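Local coordinates for protein putative ManD family dehydratase (Pantoea ananatis, PDB 3T6C) that catalyses, slowly and in a magnesium-dependent way, the dehydration of D-gluconate to 2-dehydro-3-deoxy-D-gluconate, at residues 146-151 with 371-376; 171-176 with 240-245. All coordinates share one frame; numbering follows the deposited sequence.

Contact 1 (146-151 with 371-376); sequences ALYVHT and FGIQEY. With GCO (D-gluconic acid), chain D.
His150 and Glu375 meet beside the carboxylate end of the bound D-gluconic acid. Glu375 is part of the ligand pocket, and His150 probably contributes to substrate binding, as in relatives. His150 NE2 donates to Glu375 OE2 at 2.9 Å; the acceptor lies in the imidazole plane and takes the bond on its anti lone pair, away from OE1. The same OE2 lies 2.5 Å from O1A of D-gluconic acid. OE1 is held separately, by a salt bridge to Arg319 and by the backbone N of Ser349, which together fix the rotation of the carboxylate.

Behind the carboxylate, the stem of Glu375 lies across the Tyr148 ring. Glu375 CA makes a CH-pi contact over one ring face, 3.7 Å from the centroid, and CB and CG continue across the CZ end. With CG anti to the backbone N (chi1 -171°) and the chain extended, Glu375 reaches past the ring to the carboxylate of D-gluconic acid. Ile373 CG2 packs at the ring edge, 3.7 Å from Tyr148 CD2.

These residues belong to two neighbouring parallel strands of the enolase-superfamily barrel, the late strand 374-375 lying next to strand 145-151. Gln374 N donates to Ala146 O, Tyr148 N to Gln374 O, and Tyr376 N to Tyr148 O at 2.9 Å; a water extends the pairing from His150 N to Tyr376 O.

On the sheet face of Leu147 and Gln374, Leu147 CD1 lies over one face of the Tyr376 ring, 4.0 Å from Tyr376 CG. Further out, Ile373 CD1 packs against Ala146 CB at 3.7 Å, and Gln374 turns its amide to Asp365 on helix 355-367.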
loop_
_atom_site.group_PDB
_atom_site.type_symbol
_atom_site.label_atom_id
_atom_site.label_comp_id
_atom_site.label_asym_id
_atom_site.label_seq_id
_atom_site.Cartn_x
_atom_site.Cartn_y
_atom_site.Cartn_z
ATOM N N ALA A 146 32.961 15.301 15.782
ATOM C CA ALA A 146 33.692 14.816 14.593
ATOM C C ALA A 146 33.373 15.625 13.346
ATOM O O ALA A 146 32.193 15.954 13.057
ATOM C CB ALA A 146 33.416 13.331 14.372
ATOM N N LEU A 147 34.434 15.970 12.617
ATOM C CA LEU A 147 34.339 16.870 11.461
ATOM C C LEU A 147 34.578 16.138 10.147
ATOM O O LEU A 147 35.419 15.237 10.075
ATOM C CB LEU A 147 35.366 18.015 11.606
ATOM C CG LEU A 147 35.297 18.771 12.936
ATOM C CD1 LEU A 147 36.454 19.809 12.919
ATOM C CD2 LEU A 147 33.963 19.473 13.064
ATOM N N TYR A 148 33.884 16.543 9.066
ATOM C CA TYR A 148 34.414 16.242 7.747
ATOM C C TYR A 148 34.786 17.510 7.008
ATOM O O TYR A 148 34.214 18.576 7.273
ATOM C CB TYR A 148 33.448 15.411 6.889
ATOM C CG TYR A 148 32.244 16.139 6.234
ATOM C CD1 TYR A 148 32.381 16.770 4.973
ATOM C CD2 TYR A 148 30.996 16.124 6.828
ATOM C CE1 TYR A 148 31.283 17.397 4.360
ATOM C CE2 TYR A 148 29.865 16.692 6.198
ATOM C CZ TYR A 148 30.024 17.348 5.000
ATOM O OH TYR A 148 28.901 17.914 4.440
ATOM N N VAL A 149 35.761 17.385 6.117
ATOM C CA VAL A 149 36.300 18.524 5.435
ATOM C C VAL A 149 36.244 18.271 3.933
ATOM O O VAL A 149 36.038 17.144 3.480
ATOM C CB VAL A 149 37.747 18.805 5.858
ATOM C CG1 VAL A 149 37.774 19.411 7.279
ATOM C CG2 VAL A 149 38.631 17.549 5.724
ATOM N N HIS A 150 36.410 19.339 3.172
ATOM C CA HIS A 150 36.350 19.279 1.693
ATOM C C HIS A 150 37.720 19.119 1.058
ATOM O O HIS A 150 38.644 19.904 1.349
ATOM C CB HIS A 150 35.782 20.602 1.162
ATOM C CG HIS A 150 34.356 20.882 1.562
ATOM N ND1 HIS A 150 33.686 22.008 1.116
ATOM C CD2 HIS A 150 33.482 20.213 2.354
ATOM C CE1 HIS A 150 32.452 21.998 1.590
ATOM N NE2 HIS A 150 32.310 20.938 2.365
ATOM N N THR A 151 37.854 18.104 0.215
ATOM C CA THR A 151 38.977 17.996 -0.713
ATOM C C THR A 151 38.471 18.029 -2.152
ATOM O O THR A 151 37.335 17.570 -2.475
ATOM C CB THR A 151 39.843 16.734 -0.540
ATOM O OG1 THR A 151 39.077 15.588 -0.845
ATOM C CG2 THR A 151 40.389 16.604 0.836
ATOM N N PHE A 371 23.695 12.267 16.663
ATOM C CA PHE A 371 24.681 13.007 15.857
ATOM C C PHE A 371 25.377 12.117 14.839
ATOM O O PHE A 371 25.809 10.995 15.183
ATOM C CB PHE A 371 25.762 13.561 16.799
ATOM C CG PHE A 371 26.937 14.169 16.069
ATOM C CD1 PHE A 371 26.800 15.313 15.283
ATOM C CD2 PHE A 371 28.178 13.540 16.156
ATOM C CE1 PHE A 371 27.965 15.843 14.605
ATOM C CE2 PHE A 371 29.303 14.043 15.489
ATOM C CZ PHE A 371 29.155 15.220 14.725
ATOM N N GLY A 372 25.338 12.519 13.549
ATOM C CA GLY A 372 26.150 11.854 12.526
ATOM C C GLY A 372 27.551 12.352 12.196
ATOM O O GLY A 372 28.549 11.712 12.484
ATOM N N ILE A 373 27.614 13.589 11.712
ATOM C CA ILE A 373 28.910 14.174 11.375
ATOM C C ILE A 373 28.710 15.687 11.311
ATOM O O ILE A 373 27.571 16.137 11.101
ATOM C CB ILE A 373 29.476 13.566 10.047
ATOM C CG1 ILE A 373 30.957 13.914 9.890
ATOM C CG2 ILE A 373 28.700 14.103 8.833
ATOM C CD1 ILE A 373 31.842 13.241 10.996
ATOM N N GLN A 374 29.804 16.454 11.470
ATOM C CA GLN A 374 29.685 17.916 11.264
ATOM C C GLN A 374 30.619 18.415 10.165
ATOM O O GLN A 374 31.832 18.424 10.326
ATOM C CB GLN A 374 30.011 18.650 12.569
ATOM C CG GLN A 374 29.717 20.183 12.511
ATOM C CD GLN A 374 28.330 20.469 11.924
ATOM O OE1 GLN A 374 28.226 20.891 10.749
ATOM N NE2 GLN A 374 27.273 20.184 12.683
ATOM N N GLU A 375 30.033 18.855 9.054
ATOM C CA GLU A 375 30.763 19.555 8.008
ATOM C C GLU A 375 31.508 20.733 8.591
ATOM O O GLU A 375 30.950 21.431 9.452
ATOM C CB GLU A 375 29.736 20.094 7.024
ATOM C CG GLU A 375 30.366 20.663 5.754
ATOM C CD GLU A 375 29.330 21.026 4.719
ATOM O OE1 GLU A 375 28.151 21.170 5.036
ATOM O OE2 GLU A 375 29.700 21.181 3.532
ATOM N N TYR A 376 32.727 20.979 8.104
ATOM C CA TYR A 376 33.478 22.099 8.623
ATOM C C TYR A 376 34.296 22.736 7.520
ATOM O O TYR A 376 34.964 22.034 6.756
ATOM C CB TYR A 376 34.416 21.565 9.691
ATOM C CG TYR A 376 35.311 22.637 10.256
ATOM C CD1 TYR A 376 34.790 23.582 11.102
ATOM C CD2 TYR A 376 36.661 22.665 9.936
ATOM C CE1 TYR A 376 35.593 24.556 11.626
ATOM C CE2 TYR A 376 37.491 23.657 10.467
ATOM C CZ TYR A 376 36.925 24.572 11.291
ATOM O OH TYR A 376 37.709 25.566 11.833
HETATM C C1 GCO D . 27.660 21.828 0.944
HETATM C C2 GCO D . 26.803 22.627 0.037
HETATM C C3 GCO D . 27.337 24.008 -0.292
HETATM C C4 GCO D . 26.278 24.842 -0.983
HETATM C C5 GCO D . 26.388 26.280 -0.540
HETATM C C6 GCO D . 25.345 27.189 -1.167
HETATM O O1A GCO D . 28.468 22.368 1.757
HETATM O O1B GCO D . 27.461 20.570 1.000
HETATM O O2 GCO D . 26.378 21.814 -1.025
HETATM O O3 GCO D . 28.449 23.811 -1.084
HETATM O O4 GCO D . 26.485 24.734 -2.380
HETATM O O5 GCO D . 26.260 26.324 0.832
HETATM O O6 GCO D . 25.407 28.535 -0.737
HETATM O O HOH W 1 36.710 21.877 4.538
#

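Contact 2 (171-176 with 240-245); sequences YQYIRC and SVELLH
In the modified TIM barrel, (beta/alpha)7-beta, of the enolase superfamily, the adjacent parallel strands 173-176 and 242-245 pair here, their axes 4.4 Å apart at closest approach and inclined by 33°. Four backbone bonds join them: Glu242 N to Gln172 O, Ile174 N to Glu242 O, Leu244 N to Ile174 O and Cys176 N to Leu244 O. A side chain adds a fifth at the C-terminal end. His245 ND1 donates to Cys176 O at 2.9 Å, almost straight at 174°, with the oxygen in the imidazole plane and the donor in the carbonyl plane. CG of His245 stands anti to its own N (chi1 -177°), which carries the ring along the strand to that carbonyl; NE2 is taken by Tyr222 on helix 219-237, so both ring nitrogens are bonded and the ring orientation is fixed.

On the face of Ile174 and Leu243, apolar groups pack beneath helices 156-168 and 219-237. Ile174 CD1 meets Val241 CG2 at 3.9 Å, the two side chains crossing at about a right angle, while Leu243 CD2 touches Cys176 SG at 4.1 Å.

The other face carries Tyr173, Glu242, Arg175 and Leu244. Tyr173 and Glu242 run side by side, Tyr173 CD2 3.5 Å from Glu242 CB, and the carboxylate leads on to a salt bridge with Lys224 of the second subunit. Arg175 CG rests 3.7 Å from Leu244 O before the chain bends further out, and its guanidinium goes on to Tyr181 and the bound D-gluconic acid. Adjacent parallel strands with helices outside and a polar side chain delivered to the ligand pocket are characteristic of the enolase-superfamily barrel.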
loop_
_atom_site.group_PDB
_atom_site.type_symbol
_atom_site.label_atom_id
_atom_site.label_comp_id
_atom_site.label_asym_id
_atom_site.label_seq_id
_atom_site.Cartn_x
_atom_site.Cartn_y
_atom_site.Cartn_z
ATOM N N TYR A 171 42.061 14.534 10.098
ATOM C CA TYR A 171 40.640 14.355 9.711
ATOM C C TYR A 171 40.394 12.928 9.318
ATOM O O TYR A 171 41.223 12.297 8.646
ATOM C CB TYR A 171 40.256 15.287 8.562
ATOM C CG TYR A 171 40.281 16.723 9.009
ATOM C CD1 TYR A 171 39.226 17.222 9.774
ATOM C CD2 TYR A 171 41.353 17.561 8.689
ATOM C CE1 TYR A 171 39.207 18.529 10.189
ATOM C CE2 TYR A 171 41.369 18.880 9.176
ATOM C CZ TYR A 171 40.296 19.343 9.897
ATOM O OH TYR A 171 40.288 20.656 10.323
ATOM N N GLN A 172 39.310 12.396 9.876
ATOM C CA GLN A 172 38.908 11.004 9.636
ATOM C C GLN A 172 37.735 10.820 8.656
ATOM O O GLN A 172 37.347 9.671 8.343
ATOM C CB GLN A 172 38.624 10.355 10.984
ATOM C CG GLN A 172 39.849 10.473 11.893
ATOM C CD GLN A 172 39.647 9.789 13.248
ATOM O OE1 GLN A 172 38.909 10.300 14.148
ATOM N NE2 GLN A 172 40.322 8.700 13.421
ATOM N N TYR A 173 37.167 11.941 8.209
ATOM C CA TYR A 173 36.009 11.974 7.327
ATOM C C TYR A 173 36.282 13.044 6.307
ATOM O O TYR A 173 36.549 14.203 6.693
ATOM C CB TYR A 173 34.754 12.352 8.119
ATOM C CG TYR A 173 34.417 11.400 9.259
ATOM C CD1 TYR A 173 35.086 11.494 10.478
ATOM C CD2 TYR A 173 33.389 10.457 9.119
ATOM C CE1 TYR A 173 34.758 10.666 11.501
ATOM C CE2 TYR A 173 33.058 9.620 10.185
ATOM C CZ TYR A 173 33.759 9.736 11.342
ATOM O OH TYR A 173 33.443 8.911 12.407
ATOM N N ILE A 174 36.273 12.661 5.032
ATOM C CA ILE A 174 36.711 13.565 3.961
ATOM C C ILE A 174 35.752 13.512 2.787
ATOM O O ILE A 174 35.498 12.406 2.244
ATOM C CB ILE A 174 38.123 13.175 3.508
ATOM C CG1 ILE A 174 39.074 13.314 4.722
ATOM C CG2 ILE A 174 38.592 14.141 2.401
ATOM C CD1 ILE A 174 40.389 12.657 4.486
ATOM N N ARG A 175 35.212 14.678 2.394
ATOM C CA ARG A 175 34.388 14.745 1.178
ATOM C C ARG A 175 35.321 14.926 -0.017
ATOM O O ARG A 175 36.183 15.807 0.016
ATOM C CB ARG A 175 33.441 15.924 1.245
ATOM C CG ARG A 175 32.453 15.907 0.074
ATOM C CD ARG A 175 31.577 17.147 0.091
ATOM N NE ARG A 175 32.268 18.269 -0.544
ATOM C CZ ARG A 175 31.617 19.366 -0.900
ATOM N NH1 ARG A 175 30.330 19.464 -0.644
ATOM N NH2 ARG A 175 32.224 20.352 -1.572
ATOM N N CYS A 176 35.129 14.143 -1.062
ATOM C CA CYS A 176 36.003 14.174 -2.272
ATOM C C CYS A 176 35.182 14.509 -3.499
ATOM O O CYS A 176 34.243 13.778 -3.827
ATOM C CB CYS A 176 36.692 12.812 -2.494
ATOM S SG CYS A 176 37.766 12.399 -1.064
ATOM N N SER A 240 40.060 2.502 5.761
ATOM C CA SER A 240 39.807 2.980 7.112
ATOM C C SER A 240 39.184 4.355 7.105
ATOM O O SER A 240 38.272 4.629 7.886
ATOM C CB SER A 240 41.074 3.023 7.948
ATOM O OG SER A 240 41.648 1.728 8.015
ATOM N N VAL A 241 39.686 5.231 6.242
ATOM C CA VAL A 241 39.193 6.599 6.225
ATOM C C VAL A 241 37.759 6.627 5.707
ATOM O O VAL A 241 37.398 5.856 4.823
ATOM C CB VAL A 241 40.122 7.496 5.327
ATOM C CG1 VAL A 241 40.094 7.036 3.893
ATOM C CG2 VAL A 241 39.770 8.969 5.457
ATOM N N GLU A 242 36.933 7.540 6.229
ATOM C CA GLU A 242 35.569 7.676 5.684
ATOM C C GLU A 242 35.528 8.715 4.579
ATOM O O GLU A 242 36.082 9.810 4.756
ATOM C CB GLU A 242 34.615 8.124 6.814
ATOM C CG GLU A 242 34.573 7.089 7.970
ATOM C CD GLU A 242 33.977 5.762 7.547
ATOM O OE1 GLU A 242 33.040 5.779 6.712
ATOM O OE2 GLU A 242 34.421 4.681 8.020
ATOM N N LEU A 243 34.890 8.375 3.459
ATOM C CA LEU A 243 34.910 9.242 2.283
ATOM C C LEU A 243 33.460 9.578 1.917
ATOM O O LEU A 243 32.558 8.745 2.026
ATOM C CB LEU A 243 35.560 8.508 1.103
ATOM C CG LEU A 243 37.078 8.149 1.276
ATOM C CD1 LEU A 243 37.571 7.452 -0.019
ATOM C CD2 LEU A 243 37.958 9.324 1.627
ATOM N N LEU A 244 33.228 10.815 1.516
ATOM C CA LEU A 244 31.874 11.349 1.247
ATOM C C LEU A 244 31.868 11.959 -0.146
ATOM O O LEU A 244 32.914 12.343 -0.664
ATOM C CB LEU A 244 31.530 12.467 2.259
ATOM C CG LEU A 244 31.345 12.076 3.726
ATOM C CD1 LEU A 244 32.660 11.647 4.451
ATOM C CD2 LEU A 244 30.688 13.200 4.445
ATOM N N HIS A 245 30.689 12.019 -0.783
ATOM C CA HIS A 245 30.590 12.692 -2.082
ATOM C C HIS A 245 29.257 13.429 -2.151
ATOM O O HIS A 245 28.242 12.907 -1.670
ATOM C CB HIS A 245 30.716 11.707 -3.281
ATOM C CG HIS A 245 30.681 12.411 -4.607
ATOM N ND1 HIS A 245 31.709 13.237 -5.043
ATOM C CD2 HIS A 245 29.698 12.498 -5.536
ATOM C CE1 HIS A 245 31.361 13.763 -6.216
ATOM N NE2 HIS A 245 30.150 13.340 -6.530
HETATM O O HOH W 2 38.291 7.302 9.493
#

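How the contacts relate
The two contacts lie in one curled sheet, their centres 9 Å apart. Strand 145-151 belongs to contact 1 and strand 173-176 to contact 2, and these two are themselves neighbours: Val149 O and Thr151 N probably hydrogen-bond to Arg175 N and Arg175 O, both at 2.8 Å. The strand order is therefore 374-375, 145-151, 173-176, 242-246. Along the chain, contact 2 is nested inside the long loop that contact 1 closes: contact 1 shuts the barrel between its last and first strands, while contact 2 is an ordinary neighbouring pair within the wall. Glu375 from contact 1 and Arg175 from contact 2 both reach the D-gluconic acid, and strand 242-246 ends at Asp246, a magnesium ligand.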